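Local structure of hydrolase, haloacid dehalogenase-like family (Porphyromonas gingivalis, 2I6X) at residues Ile8-Gly13 with Leu171-Gly176; Leu50-Gly55 with Thr113-Leu118; Ala92-Tyr97 with Gly196-Pro201. The protein is a predicted hydrolase of the haloacid dehalogenase (HAD) superfamily whose natural substrate is not established. One frame throughout, in Å; residues are numbered along the deposited sequence.

Overall arrangement
All three contacts belong to one chain built round a five-stranded parallel sheet. Interaction 1 joins its neighbouring strands 7-10 and 170-173 and the loops that follow them. Interaction 2 lies about 17 Å away, centre to centre, where helix 48-54 meets the start of helix 115-121; L12 and V117 connect the two. Interaction 3, about 12 Å from interaction 1, joins helix 92-101 to the entry of helix 200-207, and F10 touches W199. Along the sequence the segments run 8-13, 50-55, 92-97, 113-118, 171-176, 196-201. Interactions 1 and 2 lie by the loops after the strands, where HAD active sites form; interaction 3 builds the helical layer on the I8 and F10 face.

Interaction 1. Residues Ile8-Gly13 with Leu171-Gly176; sequences IVFDLG and LFIDDG
V9 and the strand 171-173 are bound through both polar groups of the V9 backbone: its N donates to L171 O at 2.8 Å, and its O accepts from I173 N, also at 2.8 Å. D11 N then donates to I173 O at 2.9 Å, completing a parallel pairing. Side chains meet on both faces. On one, the CD1 methyl of I173 packs against both I8 and F10, 3.7 Å from I8 CG2 and equally near the ring carbon F10 CE1; the I173 side chain runs alongside each of them. On the other face, V9 CG1, swung anti to the backbone N (chi1 176°), reaches the edge of the F172 ring, close to its plane, at CD1.

Beyond the last strand residues the contact becomes acidic. D11 OD2 stands 3.2 Å from D174 OD1 and 3.3 Å from D175 OD1, the carboxylate plane of D11 lying 36° from that of D174 and 33° from that of D175, and D175 OD1 also comes near G13 O. K150 probably eases this crowding of acceptors through a salt bridge to D174 OD2, which N179 also binds, while D174 OD1 accepts from G176 N at 2.8 Å in an Asx turn just before helix 177-185. Farther out, helices 92-101 and 200-207 pack on the I8, F10 and I173 face, and F156 meets F172 edge-to-face on the other.

Adjacent parallel strands of a Rossmann-like sheet, followed in their loops by D11 and by D174-D175, are arranged as in the HAD core. D11 probably stands where relatives carry the nucleophilic aspartate, and D174 and D175 probably where they carry the acidic pair that commonly helps to hold magnesium.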
ATOM      1  N   ILE A   8     -11.314  10.084  -3.737  1.00 59.47           N
ATOM      2  CA  ILE A   8     -10.298   9.385  -4.479  1.00 59.31           C
ATOM      3  C   ILE A   8      -9.531   8.551  -3.473  1.00 59.36           C
ATOM      4  O   ILE A   8      -9.146   9.058  -2.424  1.00 60.11           O
ATOM      5  CB  ILE A   8      -9.316  10.358  -5.224  1.00 59.61           C
ATOM      6  CG1 ILE A   8     -10.063  11.374  -6.098  1.00 57.96           C
ATOM      7  CG2 ILE A   8      -8.313   9.580  -6.082  1.00 59.62           C
ATOM      8  CD1 ILE A   8      -9.308  12.661  -6.242  1.00 55.93           C
ATOM      9  N   VAL A   9      -9.304   7.281  -3.808  1.00 59.12           N
ATOM     10  CA  VAL A   9      -8.617   6.315  -2.956  1.00 58.39           C
ATOM     11  C   VAL A   9      -7.393   5.843  -3.713  1.00 58.92           C
ATOM     12  O   VAL A   9      -7.493   5.476  -4.879  1.00 59.30           O
ATOM     13  CB  VAL A   9      -9.519   5.069  -2.658  1.00 58.57           C
ATOM     14  CG1 VAL A   9      -8.747   4.016  -1.829  1.00 57.21           C
ATOM     15  CG2 VAL A   9     -10.794   5.478  -1.946  1.00 57.52           C
ATOM     16  N   PHE A  10      -6.238   5.857  -3.054  1.00 59.33           N
ATOM     17  CA  PHE A  10      -4.979   5.472  -3.671  1.00 59.50           C
ATOM     18  C   PHE A  10      -4.428   4.247  -2.985  1.00 60.22           C
ATOM     19  O   PHE A  10      -4.545   4.119  -1.764  1.00 59.94           O
ATOM     20  CB  PHE A  10      -3.952   6.593  -3.481  1.00 59.02           C
ATOM     21  CG  PHE A  10      -4.309   7.873  -4.167  1.00 60.14           C
ATOM     22  CD1 PHE A  10      -3.779   8.178  -5.424  1.00 59.74           C
ATOM     23  CD2 PHE A  10      -5.149   8.793  -3.558  1.00 59.48           C
ATOM     24  CE1 PHE A  10      -4.105   9.370  -6.066  1.00 57.90           C
ATOM     25  CE2 PHE A  10      -5.487   9.967  -4.197  1.00 58.15           C
ATOM     26  CZ  PHE A  10      -4.959  10.254  -5.454  1.00 57.65           C
ATOM     27  N   ASP A  11      -3.788   3.360  -3.742  1.00 61.09           N
ATOM     28  CA  ASP A  11      -2.856   2.403  -3.104  1.00 62.13           C
ATOM     29  C   ASP A  11      -1.524   3.146  -2.845  1.00 61.91           C
ATOM     30  O   ASP A  11      -1.293   4.220  -3.380  1.00 61.78           O
ATOM     31  CB  ASP A  11      -2.638   1.199  -4.023  1.00 62.42           C
ATOM     32  CG  ASP A  11      -1.956   0.026  -3.342  1.00 66.09           C
ATOM     33  OD1 ASP A  11      -1.788  -0.018  -2.092  1.00 69.68           O
ATOM     34  OD2 ASP A  11      -1.563  -0.884  -4.105  1.00 74.05           O
ATOM     35  N   LEU A  12      -0.658   2.560  -2.031  1.00 62.29           N
ATOM     36  CA  LEU A  12       0.634   3.111  -1.728  1.00 63.05           C
ATOM     37  C   LEU A  12       1.665   2.484  -2.672  1.00 64.02           C
ATOM     38  O   LEU A  12       2.146   3.156  -3.603  1.00 65.40           O
ATOM     39  CB  LEU A  12       0.993   2.844  -0.258  1.00 62.35           C
ATOM     40  CG  LEU A  12       2.301   3.471   0.267  1.00 63.40           C
ATOM     41  CD1 LEU A  12       2.345   4.996   0.101  1.00 59.19           C
ATOM     42  CD2 LEU A  12       2.491   3.075   1.727  1.00 63.10           C
ATOM     43  N   GLY A  13       1.994   1.210  -2.438  1.00 63.73           N
ATOM     44  CA  GLY A  13       2.911   0.470  -3.282  1.00 64.17           C
ATOM     45  C   GLY A  13       2.373   0.427  -4.699  1.00 65.16           C
ATOM     46  O   GLY A  13       1.165   0.149  -4.911  1.00 65.75           O
ATOM     47  N   LEU A 171     -13.148   7.396  -7.000  1.00 60.33           N
ATOM     48  CA  LEU A 171     -12.159   6.867  -7.941  1.00 60.82           C
ATOM     49  C   LEU A 171     -11.098   6.067  -7.187  1.00 60.99           C
ATOM     50  O   LEU A 171     -10.492   6.584  -6.260  1.00 61.08           O
ATOM     51  CB  LEU A 171     -11.544   8.008  -8.756  1.00 60.41           C
ATOM     52  CG  LEU A 171     -10.405   7.690  -9.715  1.00 61.20           C
ATOM     53  CD1 LEU A 171     -10.864   6.714 -10.806  1.00 59.91           C
ATOM     54  CD2 LEU A 171      -9.876   8.996 -10.325  1.00 60.96           C
ATOM     55  N   PHE A 172     -10.903   4.800  -7.561  1.00 61.93           N
ATOM     56  CA  PHE A 172      -9.965   3.877  -6.870  1.00 62.27           C
ATOM     57  C   PHE A 172      -8.764   3.612  -7.757  1.00 62.49           C
ATOM     58  O   PHE A 172      -8.917   3.144  -8.891  1.00 62.89           O
ATOM     59  CB  PHE A 172     -10.683   2.564  -6.502  1.00 62.16           C
ATOM     60  CG  PHE A 172      -9.776   1.492  -5.868  1.00 63.38           C
ATOM     61  CD1 PHE A 172      -9.309   1.627  -4.556  1.00 65.20           C
ATOM     62  CD2 PHE A 172      -9.425   0.339  -6.580  1.00 62.47           C
ATOM     63  CE1 PHE A 172      -8.480   0.625  -3.951  1.00 65.10           C
ATOM     64  CE2 PHE A 172      -8.622  -0.659  -6.008  1.00 64.75           C
ATOM     65  CZ  PHE A 172      -8.139  -0.521  -4.684  1.00 64.24           C
ATOM     66  N   ILE A 173      -7.566   3.964  -7.275  1.00 63.85           N
ATOM     67  CA  ILE A 173      -6.342   3.900  -8.102  1.00 62.01           C
ATOM     68  C   ILE A 173      -5.418   2.852  -7.516  1.00 63.52           C
ATOM     69  O   ILE A 173      -4.832   3.044  -6.435  1.00 64.32           O
ATOM     70  CB  ILE A 173      -5.675   5.290  -8.259  1.00 62.72           C
ATOM     71  CG1 ILE A 173      -6.688   6.324  -8.776  1.00 60.59           C
ATOM     72  CG2 ILE A 173      -4.403   5.223  -9.175  1.00 60.18           C
ATOM     73  CD1 ILE A 173      -6.251   7.806  -8.623  1.00 58.90           C
ATOM     74  N   ASP A 174      -5.323   1.712  -8.201  1.00 63.87           N
ATOM     75  CA  ASP A 174      -4.566   0.555  -7.682  1.00 64.43           C
ATOM     76  C   ASP A 174      -3.971  -0.198  -8.865  1.00 64.37           C
ATOM     77  O   ASP A 174      -4.634  -0.364  -9.864  1.00 65.04           O
ATOM     78  CB  ASP A 174      -5.465  -0.360  -6.845  1.00 63.76           C
ATOM     79  CG  ASP A 174      -4.688  -1.331  -5.925  1.00 66.05           C
ATOM     80  OD1 ASP A 174      -3.670  -1.910  -6.343  1.00 69.57           O
ATOM     81  OD2 ASP A 174      -5.114  -1.557  -4.762  1.00 67.18           O
ATOM     82  N   ASP A 175      -2.727  -0.644  -8.729  1.00 64.05           N
ATOM     83  CA  ASP A 175      -1.993  -1.331  -9.784  1.00 64.91           C
ATOM     84  C   ASP A 175      -2.242  -2.828  -9.727  1.00 63.93           C
ATOM     85  O   ASP A 175      -1.777  -3.571 -10.593  1.00 64.01           O
ATOM     86  CB  ASP A 175      -0.469  -1.054  -9.642  1.00 65.79           C
ATOM     87  CG  ASP A 175       0.105  -1.521  -8.264  1.00 67.94           C
ATOM     88  OD1 ASP A 175      -0.506  -1.242  -7.180  1.00 70.60           O
ATOM     89  OD2 ASP A 175       1.185  -2.162  -8.280  1.00 71.41           O
ATOM     90  N   GLY A 176      -2.950  -3.259  -8.686  1.00 63.19           N
ATOM     91  CA  GLY A 176      -3.312  -4.657  -8.483  1.00 61.60           C
ATOM     92  C   GLY A 176      -4.583  -5.039  -9.196  1.00 61.14           C
ATOM     93  O   GLY A 176      -5.685  -4.641  -8.778  1.00 62.36           O
TER

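Interaction 2. Residues Leu50-Gly55 with Thr113-Leu118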
ATOM      1  N   LEU A  50       1.729 -13.134   4.412  1.00 65.16           N
ATOM      2  CA  LEU A  50       0.328 -12.734   4.469  1.00 65.48           C
ATOM      3  C   LEU A  50      -0.114 -12.460   5.899  1.00 65.29           C
ATOM      4  O   LEU A  50      -0.936 -11.577   6.133  1.00 65.60           O
ATOM      5  CB  LEU A  50      -0.620 -13.751   3.806  1.00 65.43           C
ATOM      6  CG  LEU A  50      -2.114 -13.401   3.973  1.00 66.02           C
ATOM      7  CD1 LEU A  50      -2.454 -12.087   3.242  1.00 66.96           C
ATOM      8  CD2 LEU A  50      -3.078 -14.527   3.572  1.00 65.56           C
ATOM      9  N   ASP A  51       0.409 -13.231   6.846  1.00 65.42           N
ATOM     10  CA  ASP A  51       0.091 -13.032   8.260  1.00 65.56           C
ATOM     11  C   ASP A  51       0.609 -11.659   8.690  1.00 65.08           C
ATOM     12  O   ASP A  51       0.001 -10.990   9.529  1.00 65.39           O
ATOM     13  CB  ASP A  51       0.709 -14.140   9.123  1.00 65.75           C
ATOM     14  CG  ASP A  51       0.041 -15.494   8.916  1.00 67.51           C
ATOM     15  OD1 ASP A  51      -1.056 -15.554   8.307  1.00 69.77           O
ATOM     16  OD2 ASP A  51       0.611 -16.516   9.372  1.00 69.97           O
ATOM     17  N   LEU A  52       1.719 -11.248   8.089  1.00 63.87           N
ATOM     18  CA  LEU A  52       2.299  -9.946   8.346  1.00 63.87           C
ATOM     19  C   LEU A  52       1.440  -8.767   7.812  1.00 63.78           C
ATOM     20  O   LEU A  52       1.275  -7.782   8.540  1.00 62.87           O
ATOM     21  CB  LEU A  52       3.742  -9.873   7.807  1.00 63.49           C
ATOM     22  CG  LEU A  52       4.491  -8.529   7.895  1.00 63.63           C
ATOM     23  CD1 LEU A  52       4.854  -8.176   9.339  1.00 62.62           C
ATOM     24  CD2 LEU A  52       5.720  -8.533   7.006  1.00 63.09           C
ATOM     25  N   GLU A  53       0.916  -8.874   6.573  1.00 63.75           N
ATOM     26  CA  GLU A  53       0.089  -7.803   5.946  1.00 64.49           C
ATOM     27  C   GLU A  53      -1.255  -7.674   6.598  1.00 64.26           C
ATOM     28  O   GLU A  53      -1.787  -6.580   6.703  1.00 64.07           O
ATOM     29  CB  GLU A  53      -0.250  -8.069   4.471  1.00 64.67           C
ATOM     30  CG  GLU A  53       0.889  -8.460   3.599  1.00 68.22           C
ATOM     31  CD  GLU A  53       0.789  -7.800   2.239  1.00 71.86           C
ATOM     32  OE1 GLU A  53      -0.218  -8.075   1.523  1.00 70.00           O
ATOM     33  OE2 GLU A  53       1.734  -6.999   1.919  1.00 73.20           O
ATOM     34  N   SER A  54      -1.822  -8.822   6.953  1.00 64.08           N
ATOM     35  CA  SER A  54      -3.179  -8.909   7.409  1.00 64.67           C
ATOM     36  C   SER A  54      -3.275  -8.602   8.897  1.00 65.12           C
ATOM     37  O   SER A  54      -4.364  -8.475   9.436  1.00 65.37           O
ATOM     38  CB  SER A  54      -3.727 -10.305   7.120  1.00 64.82           C
ATOM     39  OG  SER A  54      -3.315 -11.247   8.102  1.00 65.95           O
ATOM     40  N   GLY A  55      -2.130  -8.500   9.562  1.00 65.63           N
ATOM     41  CA  GLY A  55      -2.108  -8.247  10.992  1.00 65.79           C
ATOM     42  C   GLY A  55      -2.278  -9.488  11.845  1.00 65.88           C
ATOM     43  O   GLY A  55      -2.197  -9.400  13.067  1.00 66.22           O
ATOM     44  N   THR A 113      -0.076  -3.519   3.376  1.00 64.64           N
ATOM     45  CA  THR A 113       1.222  -3.075   3.809  1.00 64.65           C
ATOM     46  C   THR A 113       1.573  -3.718   5.149  1.00 64.05           C
ATOM     47  O   THR A 113       0.751  -4.390   5.771  1.00 63.26           O
ATOM     48  CB  THR A 113       1.279  -1.506   3.840  1.00 65.09           C
ATOM     49  OG1 THR A 113       2.641  -1.063   3.832  1.00 67.74           O
ATOM     50  CG2 THR A 113       0.541  -0.919   5.051  1.00 65.57           C
ATOM     51  N   ASN A 114       2.807  -3.510   5.593  1.00 63.23           N
ATOM     52  CA  ASN A 114       3.271  -4.181   6.771  1.00 62.22           C
ATOM     53  C   ASN A 114       3.708  -3.095   7.754  1.00 61.86           C
ATOM     54  O   ASN A 114       3.834  -1.950   7.357  1.00 62.21           O
ATOM     55  CB  ASN A 114       4.394  -5.109   6.375  1.00 61.87           C
ATOM     56  CG  ASN A 114       5.510  -4.384   5.691  1.00 63.27           C
ATOM     57  OD1 ASN A 114       6.300  -3.669   6.337  1.00 64.67           O
ATOM     58  ND2 ASN A 114       5.594  -4.539   4.380  1.00 63.52           N
ATOM     59  N   PRO A 115       3.887  -3.438   9.047  1.00 61.53           N
ATOM     60  CA  PRO A 115       4.356  -2.477  10.070  1.00 61.33           C
ATOM     61  C   PRO A 115       5.670  -1.731   9.779  1.00 61.08           C
ATOM     62  O   PRO A 115       5.831  -0.608  10.264  1.00 61.50           O
ATOM     63  CB  PRO A 115       4.547  -3.351  11.312  1.00 60.29           C
ATOM     64  CG  PRO A 115       3.700  -4.484  11.095  1.00 61.28           C
ATOM     65  CD  PRO A 115       3.604  -4.753   9.632  1.00 60.39           C
ATOM     66  N   TYR A 116       6.598  -2.364   9.051  1.00 60.66           N
ATOM     67  CA  TYR A 116       7.899  -1.772   8.723  1.00 60.18           C
ATOM     68  C   TYR A 116       7.710  -0.571   7.801  1.00 61.25           C
ATOM     69  O   TYR A 116       8.229   0.511   8.073  1.00 61.66           O
ATOM     70  CB  TYR A 116       8.835  -2.779   8.043  1.00 58.36           C
ATOM     71  CG  TYR A 116       9.059  -4.064   8.802  1.00 56.87           C
ATOM     72  CD1 TYR A 116       9.947  -4.120   9.881  1.00 54.53           C
ATOM     73  CD2 TYR A 116       8.379  -5.236   8.442  1.00 54.90           C
ATOM     74  CE1 TYR A 116      10.143  -5.307  10.577  1.00 53.07           C
ATOM     75  CE2 TYR A 116       8.578  -6.416   9.132  1.00 53.44           C
ATOM     76  CZ  TYR A 116       9.456  -6.449  10.193  1.00 53.83           C
ATOM     77  OH  TYR A 116       9.645  -7.629  10.863  1.00 53.61           O
ATOM     78  N   VAL A 117       6.964  -0.763   6.719  1.00 62.18           N
ATOM     79  CA  VAL A 117       6.730   0.318   5.770  1.00 63.54           C
ATOM     80  C   VAL A 117       5.973   1.447   6.472  1.00 63.93           C
ATOM     81  O   VAL A 117       6.266   2.619   6.282  1.00 63.69           O
ATOM     82  CB  VAL A 117       6.007  -0.193   4.486  1.00 63.87           C
ATOM     83  CG1 VAL A 117       5.597   0.969   3.568  1.00 63.48           C
ATOM     84  CG2 VAL A 117       6.933  -1.127   3.725  1.00 64.31           C
ATOM     85  N   LEU A 118       5.030   1.069   7.323  1.00 64.90           N
ATOM     86  CA  LEU A 118       4.285   2.029   8.111  1.00 65.55           C
ATOM     87  C   LEU A 118       5.161   2.802   9.093  1.00 65.90           C
ATOM     88  O   LEU A 118       4.963   4.010   9.250  1.00 67.04           O
ATOM     89  CB  LEU A 118       3.131   1.347   8.832  1.00 65.51           C
ATOM     90  CG  LEU A 118       1.878   1.112   7.999  1.00 67.14           C
ATOM     91  CD1 LEU A 118       0.782   0.540   8.908  1.00 68.70           C
ATOM     92  CD2 LEU A 118       1.429   2.416   7.307  1.00 67.91           C
TER
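L52, near the end of helix 48-54, lays its side chain against N114, P115 and Y116. CB only carries the chain outward; with CG anti to the backbone N (chi1 176°), the branch point is delivered to N114, where CG lies 3.7 Å from N114 CB. There the chain forks. CD1 sits 3.7 Å from P115 CD and 4.1 Å from Y116 CE2, while CD2 turns to N114 CB, again at 3.7 Å, and reaches the same tyrosine carbon. Both methyls thus close on CE2, the leucine side chain crossing that of Y116 at about a right angle, and F62 of helix 59-70 touches L52 and Y116 alike.

T113 and N114 lie just beyond strand 106-111, at whose end HAD relatives carry the conserved Ser/Thr of motif II, whereas helix 48-54 lies in the insertion after the first strand that, in relatives of this type, forms a helical cap; the contact therefore probably joins cap to core. N114 is the N-cap of helix 115-121: its OD1 accepts from V117 N at 3.0 Å, the donor lying above the amide's carbonyl plane, and OD1 also faces the edge of the Y116 ring.

Beside L52, the backbone of E53 passes close to T113, its CA making a C-H...O contact of 3.5 Å to T113 O. S143 bridges the two segments: its hydroxyl is hydrogen-bonded to both E53 O and T113 N. On its far end, Y116 OH has a weak bond to E59.

Interaction 3. Residues Ala92-Tyr97 with Gly196-Pro201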
ATOM      1  N   ALA A  92       7.812  12.042  -4.922  1.00 62.71           N
ATOM      2  CA  ALA A  92       7.574  13.392  -4.436  1.00 63.92           C
ATOM      3  C   ALA A  92       6.489  14.120  -5.257  1.00 64.48           C
ATOM      4  O   ALA A  92       5.608  14.754  -4.673  1.00 65.00           O
ATOM      5  CB  ALA A  92       8.896  14.215  -4.440  1.00 63.01           C
ATOM      6  N   GLU A  93       6.552  14.029  -6.593  1.00 64.47           N
ATOM      7  CA  GLU A  93       5.601  14.745  -7.437  1.00 65.13           C
ATOM      8  C   GLU A  93       4.160  14.249  -7.317  1.00 63.84           C
ATOM      9  O   GLU A  93       3.242  15.055  -7.343  1.00 63.65           O
ATOM     10  CB  GLU A  93       6.074  14.885  -8.891  1.00 65.36           C
ATOM     11  CG  GLU A  93       5.831  13.720  -9.860  1.00 67.14           C
ATOM     12  CD  GLU A  93       6.332  14.062 -11.289  1.00 69.57           C
ATOM     13  OE1 GLU A  93       5.655  14.859 -12.004  1.00 72.77           O
ATOM     14  OE2 GLU A  93       7.418  13.547 -11.691  1.00 74.79           O
ATOM     15  N   LYS A  94       3.972  12.939  -7.156  1.00 62.79           N
ATOM     16  CA  LYS A  94       2.636  12.395  -6.956  1.00 62.50           C
ATOM     17  C   LYS A  94       2.080  12.786  -5.595  1.00 62.58           C
ATOM     18  O   LYS A  94       0.889  13.043  -5.472  1.00 62.00           O
ATOM     19  CB  LYS A  94       2.596  10.890  -7.171  1.00 62.02           C
ATOM     20  CG  LYS A  94       2.913  10.476  -8.604  1.00 62.57           C
ATOM     21  CD  LYS A  94       2.938   8.961  -8.698  1.00 64.78           C
ATOM     22  CE  LYS A  94       3.427   8.440 -10.041  1.00 63.11           C
ATOM     23  NZ  LYS A  94       3.447   6.940 -10.022  1.00 63.46           N
ATOM     24  N   PHE A  95       2.942  12.885  -4.580  1.00 62.61           N
ATOM     25  CA  PHE A  95       2.476  13.404  -3.288  1.00 62.63           C
ATOM     26  C   PHE A  95       2.111  14.889  -3.351  1.00 62.62           C
ATOM     27  O   PHE A  95       1.108  15.305  -2.774  1.00 62.14           O
ATOM     28  CB  PHE A  95       3.470  13.109  -2.165  1.00 62.12           C
ATOM     29  CG  PHE A  95       3.332  11.737  -1.609  1.00 62.37           C
ATOM     30  CD1 PHE A  95       2.295  11.433  -0.716  1.00 63.47           C
ATOM     31  CD2 PHE A  95       4.198  10.723  -2.004  1.00 62.34           C
ATOM     32  CE1 PHE A  95       2.147  10.128  -0.182  1.00 62.28           C
ATOM     33  CE2 PHE A  95       4.051   9.417  -1.495  1.00 62.30           C
ATOM     34  CZ  PHE A  95       3.026   9.126  -0.573  1.00 62.13           C
ATOM     35  N   ASP A  96       2.924  15.672  -4.058  1.00 62.47           N
ATOM     36  CA  ASP A  96       2.593  17.063  -4.328  1.00 63.46           C
ATOM     37  C   ASP A  96       1.233  17.206  -5.015  1.00 62.91           C
ATOM     38  O   ASP A  96       0.434  18.053  -4.623  1.00 62.59           O
ATOM     39  CB  ASP A  96       3.692  17.738  -5.171  1.00 64.47           C
ATOM     40  CG  ASP A  96       4.875  18.180  -4.332  1.00 67.67           C
ATOM     41  OD1 ASP A  96       4.749  18.203  -3.082  1.00 72.10           O
ATOM     42  OD2 ASP A  96       5.929  18.516  -4.905  1.00 71.48           O
ATOM     43  N   TYR A  97       0.983  16.364  -6.022  1.00 62.33           N
ATOM     44  CA  TYR A  97      -0.254  16.397  -6.774  1.00 62.31           C
ATOM     45  C   TYR A  97      -1.447  16.052  -5.888  1.00 62.69           C
ATOM     46  O   TYR A  97      -2.487  16.688  -5.956  1.00 63.13           O
ATOM     47  CB  TYR A  97      -0.202  15.455  -7.976  1.00 62.05           C
ATOM     48  CG  TYR A  97      -1.533  15.369  -8.673  1.00 61.50           C
ATOM     49  CD1 TYR A  97      -2.092  16.500  -9.293  1.00 62.92           C
ATOM     50  CD2 TYR A  97      -2.248  14.185  -8.695  1.00 62.70           C
ATOM     51  CE1 TYR A  97      -3.346  16.441  -9.918  1.00 63.26           C
ATOM     52  CE2 TYR A  97      -3.512  14.103  -9.325  1.00 62.61           C
ATOM     53  CZ  TYR A  97      -4.048  15.237  -9.928  1.00 63.15           C
ATOM     54  OH  TYR A  97      -5.267  15.172 -10.550  1.00 62.79           O
ATOM     55  N   GLY A 196       5.276   2.340 -11.439  1.00 72.16           N
ATOM     56  CA  GLY A 196       6.199   3.322 -12.002  1.00 72.01           C
ATOM     57  C   GLY A 196       5.650   4.266 -13.075  1.00 72.42           C
ATOM     58  O   GLY A 196       6.379   5.127 -13.587  1.00 71.75           O
ATOM     59  N   GLU A 197       4.372   4.130 -13.421  1.00 72.07           N
ATOM     60  CA  GLU A 197       3.763   5.001 -14.432  1.00 72.07           C
ATOM     61  C   GLU A 197       3.522   6.422 -13.878  1.00 70.33           C
ATOM     62  O   GLU A 197       3.084   6.561 -12.734  1.00 70.59           O
ATOM     63  CB  GLU A 197       2.433   4.387 -14.862  1.00 71.86           C
ATOM     64  CG  GLU A 197       1.795   5.003 -16.113  1.00 73.91           C
ATOM     65  CD  GLU A 197       0.388   4.441 -16.353  1.00 75.17           C
ATOM     66  OE1 GLU A 197      -0.497   5.193 -16.848  1.00 79.63           O
ATOM     67  OE2 GLU A 197       0.157   3.252 -16.017  1.00 79.39           O
ATOM     68  N   ASN A 198       3.777   7.463 -14.674  1.00 68.24           N
ATOM     69  CA  ASN A 198       3.291   8.800 -14.305  1.00 66.40           C
ATOM     70  C   ASN A 198       1.844   8.988 -14.680  1.00 65.21           C
ATOM     71  O   ASN A 198       1.536   9.332 -15.826  1.00 65.45           O
ATOM     72  CB  ASN A 198       4.075   9.981 -14.904  1.00 65.58           C
ATOM     73  CG  ASN A 198       3.518  11.342 -14.390  1.00 65.48           C
ATOM     74  OD1 ASN A 198       2.861  11.383 -13.326  1.00 63.52           O
ATOM     75  ND2 ASN A 198       3.757  12.430 -15.128  1.00 61.31           N
ATOM     76  N   TRP A 199       0.966   8.812 -13.706  1.00 63.74           N
ATOM     77  CA  TRP A 199      -0.466   8.818 -13.977  1.00 62.97           C
ATOM     78  C   TRP A 199      -1.134  10.161 -13.734  1.00 62.93           C
ATOM     79  O   TRP A 199      -2.345  10.259 -13.867  1.00 63.10           O
ATOM     80  CB  TRP A 199      -1.176   7.748 -13.152  1.00 62.07           C
ATOM     81  CG  TRP A 199      -0.767   7.685 -11.689  1.00 59.98           C
ATOM     82  CD1 TRP A 199      -0.049   6.684 -11.098  1.00 59.72           C
ATOM     83  CD2 TRP A 199      -1.061   8.637 -10.655  1.00 57.51           C
ATOM     84  NE1 TRP A 199       0.131   6.949  -9.766  1.00 60.44           N
ATOM     85  CE2 TRP A 199      -0.493   8.132  -9.456  1.00 61.12           C
ATOM     86  CE3 TRP A 199      -1.735   9.865 -10.618  1.00 55.95           C
ATOM     87  CZ2 TRP A 199      -0.581   8.829  -8.218  1.00 60.56           C
ATOM     88  CZ3 TRP A 199      -1.824  10.555  -9.406  1.00 58.63           C
ATOM     89  CH2 TRP A 199      -1.237  10.039  -8.220  1.00 59.21           C
ATOM     90  N   ILE A 200      -0.360  11.169 -13.337  1.00 62.66           N
ATOM     91  CA  ILE A 200      -0.920  12.471 -13.027  1.00 62.87           C
ATOM     92  C   ILE A 200      -1.758  13.001 -14.186  1.00 63.42           C
ATOM     93  O   ILE A 200      -2.918  13.334 -13.964  1.00 63.24           O
ATOM     94  CB  ILE A 200       0.136  13.509 -12.565  1.00 62.93           C
ATOM     95  CG1 ILE A 200       0.679  13.128 -11.185  1.00 63.45           C
ATOM     96  CG2 ILE A 200      -0.464  14.908 -12.529  1.00 61.15           C
ATOM     97  CD1 ILE A 200       1.987  13.848 -10.833  1.00 61.71           C
ATOM     98  N   PRO A 201      -1.190  13.085 -15.420  1.00 63.98           N
ATOM     99  CA  PRO A 201      -2.048  13.578 -16.526  1.00 63.99           C
ATOM    100  C   PRO A 201      -3.376  12.815 -16.729  1.00 64.36           C
ATOM    101  O   PRO A 201      -4.427  13.448 -16.880  1.00 63.96           O
ATOM    102  CB  PRO A 201      -1.126  13.489 -17.757  1.00 64.16           C
ATOM    103  CG  PRO A 201       0.279  13.631 -17.185  1.00 63.24           C
ATOM    104  CD  PRO A 201       0.194  12.828 -15.885  1.00 64.00           C
TER
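E197 meets K94 through its backbone: E197 O accepts from K94 NZ at 2.8 Å, with the ammonium group tilted 28° from the carbonyl plane. The lysine is extended along its whole length beyond CG, which lets it span from helix 92-101 to this carbonyl, and the same NZ also donates to V15 O. The E197 carboxylate is turned elsewhere, to D194 N and the hydroxyl of Y191.

At N198 the chain prepares its helix. Its OD1 accepts from I200 N at 3.2 Å, a capping bond made from above the amide plane.

W199 follows, its CG set between the backbone N and the carbonyl carbon (chi1 46°), which turns the indole toward K94. The lysine lies over one face of the indole: K94 CE is 4.0 Å from the centroid of the five-membered ring, a CH-pi contact, and CD rides on that face nearer the rim. W199 NE1 and K94 NZ, both donors, are not bonded to each other; their closeness, 3.3 Å, is consistent with the shared acceptor V15 O, which ties the ring and the ammonium group down together. At the edge of the six-membered ring, CZ3 comes within 3.7 Å of Y97 CD2.

I200 closes the row. Its CG2 methyl sits over the centre of the Y97 ring, 4.0 Å from the centroid and 12° off the normal, while CD1 reaches back to Y97 CB at 3.9 Å and to the E93 carbonyl.

From here helix 200-207 runs on beside helix 92-101, Y97 also touching I203 and L207. Both helices cover the face of the parallel sheet that carries I8 and F10, and the W199 indole packs against F10.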